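Local coordinates for eukaryotic Translation Initiation 4E (Schistosoma mansoni, PDB 3HXI), which binds the 7-methylguanosine cap of mRNA and a 4E-BP peptide, consistent with the part of eIF4E in starting cap-dependent translation, at residues A[101-104]-A[105-109]; A[153-156]-A[157-161]. One frame throughout, in Å; residues are numbered along the deposited sequence.

Interaction 1. Residues A[101-104]-A[105-109]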
loop_
_atom_site.group_PDB
_atom_site.type_symbol
_atom_site.label_atom_id
_atom_site.label_comp_id
_atom_site.label_asym_id
_atom_site.label_seq_id
_atom_site.Cartn_x
_atom_site.Cartn_y
_atom_site.Cartn_z
ATOM N N ASP A 101 -1.507 9.063 2.923
ATOM C CA ASP A 101 -1.559 9.969 1.768
ATOM C C ASP A 101 -0.240 10.027 0.981
ATOM O O ASP A 101 -0.263 10.002 -0.233
ATOM C CB ASP A 101 -1.953 11.388 2.181
ATOM C CG ASP A 101 -3.401 11.493 2.651
ATOM O OD1 ASP A 101 -4.188 10.526 2.471
ATOM O OD2 ASP A 101 -3.750 12.575 3.207
ATOM N N GLU A 102 0.899 10.104 1.671
ATOM C CA GLU A 102 2.197 10.135 0.985
ATOM C C GLU A 102 2.445 8.819 0.251
ATOM O O GLU A 102 2.981 8.796 -0.880
ATOM C CB GLU A 102 3.341 10.367 1.982
ATOM C CG GLU A 102 3.355 11.769 2.609
ATOM C CD GLU A 102 3.404 12.881 1.562
ATOM O OE1 GLU A 102 4.210 12.808 0.605
ATOM O OE2 GLU A 102 2.657 13.854 1.733
ATOM N N LEU A 103 2.085 7.724 0.909
ATOM C CA LEU A 103 2.286 6.408 0.320
ATOM C C LEU A 103 1.473 6.268 -0.966
ATOM O O LEU A 103 2.010 5.863 -2.012
ATOM C CB LEU A 103 1.969 5.282 1.308
ATOM C CG LEU A 103 2.405 3.867 0.857
ATOM C CD1 LEU A 103 3.922 3.805 0.651
ATOM C CD2 LEU A 103 1.932 2.794 1.828
ATOM N N LEU A 104 0.195 6.622 -0.902
ATOM C CA LEU A 104 -0.682 6.487 -2.054
ATOM C C LEU A 104 -0.296 7.438 -3.184
ATOM O O LEU A 104 -0.356 7.072 -4.346
ATOM C CB LEU A 104 -2.153 6.668 -1.639
ATOM C CG LEU A 104 -2.720 5.691 -0.599
ATOM C CD1 LEU A 104 -4.230 5.811 -0.612
ATOM C CD2 LEU A 104 -2.262 4.213 -0.788
ATOM N N MET A 105 0.146 8.649 -2.834
ATOM C CA MET A 105 0.655 9.578 -3.835
ATOM C C MET A 105 1.856 8.973 -4.584
ATOM O O MET A 105 1.924 9.030 -5.809
ATOM C CB MET A 105 1.001 10.931 -3.221
ATOM C CG MET A 105 -0.229 11.829 -3.006
ATOM S SD MET A 105 0.255 13.542 -2.623
ATOM C CE MET A 105 1.078 13.342 -1.045
ATOM N N LEU A 106 2.783 8.380 -3.842
ATOM C CA LEU A 106 3.958 7.751 -4.431
ATOM C C LEU A 106 3.520 6.643 -5.399
ATOM O O LEU A 106 4.035 6.549 -6.515
ATOM C CB LEU A 106 4.877 7.214 -3.327
ATOM C CG LEU A 106 6.032 6.275 -3.712
ATOM C CD1 LEU A 106 6.985 6.891 -4.743
ATOM C CD2 LEU A 106 6.774 5.813 -2.460
ATOM N N LEU A 107 2.543 5.839 -4.989
ATOM C CA LEU A 107 2.071 4.730 -5.831
ATOM C C LEU A 107 1.281 5.193 -7.056
ATOM O O LEU A 107 1.619 4.810 -8.169
ATOM C CB LEU A 107 1.260 3.711 -5.035
ATOM C CG LEU A 107 2.045 2.528 -4.445
ATOM C CD1 LEU A 107 3.050 2.999 -3.410
ATOM C CD2 LEU A 107 1.099 1.482 -3.843
ATOM N N ILE A 108 0.237 5.994 -6.859
ATOM C CA ILE A 108 -0.651 6.368 -7.981
ATOM C C ILE A 108 0.057 7.338 -8.934
ATOM O O ILE A 108 -0.198 7.336 -10.139
ATOM C CB ILE A 108 -2.022 6.964 -7.505
ATOM C CG1 ILE A 108 -1.835 8.324 -6.825
ATOM C CG2 ILE A 108 -2.796 5.972 -6.584
ATOM C CD1 ILE A 108 -2.337 9.482 -7.719
ATOM N N GLY A 109 0.958 8.157 -8.390
ATOM C CA GLY A 109 1.757 9.064 -9.215
ATOM C C GLY A 109 2.914 8.347 -9.891
ATOM O O GLY A 109 3.631 8.955 -10.699
#
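Met105 folds back along Asp101 and Glu102 in a local contact within the last turns of helix 96-108, one of the long helices packed on the curved antiparallel sheet of the eIF4E fold, and the face that carries these residues receives the bound 4E-BP peptide. Four successive i to i+4 backbone bonds carry the helix, from Met105 N to Asp101 O through to Ile108 N and Leu104 O, the last at 2.8 Å and almost straight (176°). Gly109 N continues the series to Met105 O, and the backbone of Gly109 is itself hydrogen-bonded to the peptide.

The Met105 side chain starts beside its own backbone N, with CG 3.3 Å from Asp101 O, and then bends at its last torsion (chi3 -65°). That bend turns the methyl group up to the Glu102 carboxylate, where CE lies 3.2 Å from OE2. Glu102 is bent as well, at chi2, and outside this helix its OE1 forms a salt bridge with a basic side chain of the bound peptide. Asp101 divides its oxygens between two bases: OD1 pairs with Arg54 and OD2 with a peptide side chain. Met105 and Ile108 each meet apolar groups of the peptide, so two acidic and two apolar side chains of this helix serve the same partner.

Leu103 and Leu107 turn into the domain. One turn apart, they meet through their CD1 methyls at 4.2 Å, and both reach Ala124 on strand 121-127. Ile108, besides meeting the peptide, touches Trp16 of strand 11-21; its CG1 stands between its backbone N and carbonyl carbon (chi1 67°), which brings that atom over the preceding turn, 3.1 Å from Leu104 O.

Interaction 2. Residues A[153-156]-A[157-161]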
loop_
_atom_site.group_PDB
_atom_site.type_symbol
_atom_site.label_atom_id
_atom_site.label_comp_id
_atom_site.label_asym_id
_atom_site.label_seq_id
_atom_site.Cartn_x
_atom_site.Cartn_y
_atom_site.Cartn_z
ATOM N N ARG A 153 13.830 1.981 -0.301
ATOM C CA ARG A 153 14.521 3.242 -0.037
ATOM C C ARG A 153 13.640 4.451 -0.350
ATOM O O ARG A 153 13.560 5.387 0.460
ATOM C CB ARG A 153 15.864 3.298 -0.780
ATOM C CG ARG A 153 16.934 2.427 -0.112
ATOM C CD ARG A 153 18.317 2.568 -0.731
ATOM N NE ARG A 153 18.557 1.563 -1.769
ATOM C CZ ARG A 153 18.496 1.790 -3.078
ATOM N NH1 ARG A 153 18.727 0.800 -3.917
ATOM N NH2 ARG A 153 18.212 3.001 -3.555
ATOM N N ARG A 154 12.957 4.413 -1.488
ATOM C CA ARG A 154 12.038 5.490 -1.898
ATOM C C ARG A 154 10.842 5.644 -0.952
ATOM O O ARG A 154 10.418 6.768 -0.675
ATOM C CB ARG A 154 11.587 5.264 -3.357
ATOM C CG ARG A 154 10.544 6.249 -3.929
ATOM C CD ARG A 154 10.994 7.715 -3.944
ATOM N NE ARG A 154 12.362 7.908 -4.431
ATOM C CZ ARG A 154 12.700 8.111 -5.707
ATOM N NH1 ARG A 154 11.775 8.157 -6.655
ATOM N NH2 ARG A 154 13.983 8.282 -6.037
ATOM N N ILE A 155 10.291 4.522 -0.475
ATOM C CA ILE A 155 9.193 4.548 0.511
ATOM C C ILE A 155 9.650 5.298 1.770
ATOM O O ILE A 155 8.917 6.155 2.300
ATOM C CB ILE A 155 8.730 3.120 0.887
ATOM C CG1 ILE A 155 8.005 2.445 -0.281
ATOM C CG2 ILE A 155 7.769 3.120 2.103
ATOM C CD1 ILE A 155 7.651 0.952 -0.017
ATOM N N LYS A 156 10.850 4.970 2.260
ATOM C CA LYS A 156 11.354 5.583 3.495
ATOM C C LYS A 156 11.525 7.075 3.314
ATOM O O LYS A 156 11.205 7.862 4.212
ATOM C CB LYS A 156 12.686 4.971 3.951
ATOM C CG LYS A 156 12.612 3.506 4.288
ATOM C CD LYS A 156 13.735 3.083 5.232
ATOM C CE LYS A 156 13.412 3.422 6.686
ATOM N NZ LYS A 156 14.642 3.313 7.510
ATOM N N GLU A 157 12.020 7.464 2.142
ATOM C CA GLU A 157 12.214 8.883 1.830
ATOM C C GLU A 157 10.884 9.603 1.844
ATOM O O GLU A 157 10.720 10.586 2.554
ATOM C CB GLU A 157 12.900 9.054 0.483
ATOM C CG GLU A 157 14.371 8.671 0.507
ATOM C CD GLU A 157 14.978 8.512 -0.881
ATOM O OE1 GLU A 157 14.234 8.603 -1.886
ATOM O OE2 GLU A 157 16.208 8.285 -0.967
ATOM N N ARG A 158 9.916 9.076 1.100
ATOM C CA ARG A 158 8.656 9.778 0.920
ATOM C C ARG A 158 7.837 9.811 2.204
ATOM O O ARG A 158 7.144 10.795 2.476
ATOM C CB ARG A 158 7.839 9.181 -0.237
ATOM C CG ARG A 158 8.432 9.418 -1.616
ATOM C CD ARG A 158 8.335 10.876 -2.085
ATOM N NE ARG A 158 8.864 10.974 -3.449
ATOM C CZ ARG A 158 10.160 11.071 -3.777
ATOM N NH1 ARG A 158 11.115 11.113 -2.848
ATOM N NH2 ARG A 158 10.506 11.122 -5.055
ATOM N N LEU A 159 7.939 8.747 2.999
ATOM C CA LEU A 159 7.206 8.667 4.263
ATOM C C LEU A 159 7.979 9.241 5.448
ATOM O O LEU A 159 7.445 9.320 6.553
ATOM C CB LEU A 159 6.724 7.251 4.521
ATOM C CG LEU A 159 5.427 6.832 3.819
ATOM C CD1 LEU A 159 5.461 7.028 2.281
ATOM C CD2 LEU A 159 5.127 5.386 4.155
ATOM N N GLU A 160 9.221 9.673 5.187
ATOM C CA GLU A 160 10.093 10.283 6.197
ATOM C C GLU A 160 10.239 9.334 7.394
ATOM O O GLU A 160 10.109 9.731 8.558
ATOM C CB GLU A 160 9.576 11.675 6.617
ATOM C CG GLU A 160 9.300 12.612 5.426
ATOM C CD GLU A 160 8.960 14.046 5.827
ATOM O OE1 GLU A 160 8.802 14.333 7.029
ATOM O OE2 GLU A 160 8.860 14.903 4.922
ATOM N N LEU A 161 10.503 8.067 7.078
ATOM C CA LEU A 161 10.601 7.014 8.078
ATOM C C LEU A 161 11.985 6.922 8.687
ATOM O O LEU A 161 12.996 7.044 7.999
ATOM C CB LEU A 161 10.254 5.654 7.477
ATOM C CG LEU A 161 8.906 5.467 6.796
ATOM C CD1 LEU A 161 8.783 4.026 6.301
ATOM C CD2 LEU A 161 7.729 5.801 7.727
#
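Lys156 O receives Leu161 N at 3.0 Å, in the carbonyl plane on a lone pair. One turn earlier, Arg154 and Glu157 form a salt bridge: NE of Arg154 reaches OE1 of Glu157 at 3.2 Å, with an N-H...O angle of 155°. OE1 is met nearly along its C-O bond and lies near the edge of the guanidinium, slightly out of its plane, with the two flat groups nearly coplanar. Bends at chi2 and chi3 turn the arginine back to this position.

Arg158 runs beside Arg154 in the same direction. CD of Arg154 sits over the centre of the Arg158 guanidinium, 3.5 Å from CZ, and the two guanidinium planes are nearly parallel. Their like charges come near each other, NH1 of Arg154 standing 3.6 Å from NH2 of Arg158, but both have partners in the loop after helix 96-108: NH2 of Arg158 forms a salt bridge with Asp111, while Arg154 pairs through NH2 with Asp113 and donates from NH1 to the backbone O of Asp111.

Helix 145-159 closes in a Schellman motif, with Leu161 N bonded back to Lys156 O and Glu160 N to Glu157 O (3.2 Å). Glu160 takes a positive phi of 55°, which turns the chain out of the helix and brings Leu161 back against the last turn. Leu161 CB then lies 3.9 Å from CE of Lys156, the two side chains crossing at about a right angle. On the buried side, Ile155 and Leu159 lie alongside each other and face Ile88 of strand 84-89, with Ile155 CG2 4.0 Å from Leu159 CD2.

In the fold
Both interactions are the C-terminal turns of long helices that lie against the same antiparallel sheet, helix 96-108 and helix 145-159, with centres about 11 Å apart. They touch directly: Leu106 CD1 packs on Arg154 CG at 3.7 Å, and Leu159 CD1 approaches Leu103 N and Glu102 CB. Interaction 1 is buried throughout, whereas interaction 2 is only partly buried and richer in charge. The charges also serve different ends: those of 101-104 are turned to the bound peptide and Arg54, while the arginines of 153-161 join their helix to the 111-113 loop of the same chain, just beyond the helix of interaction 1.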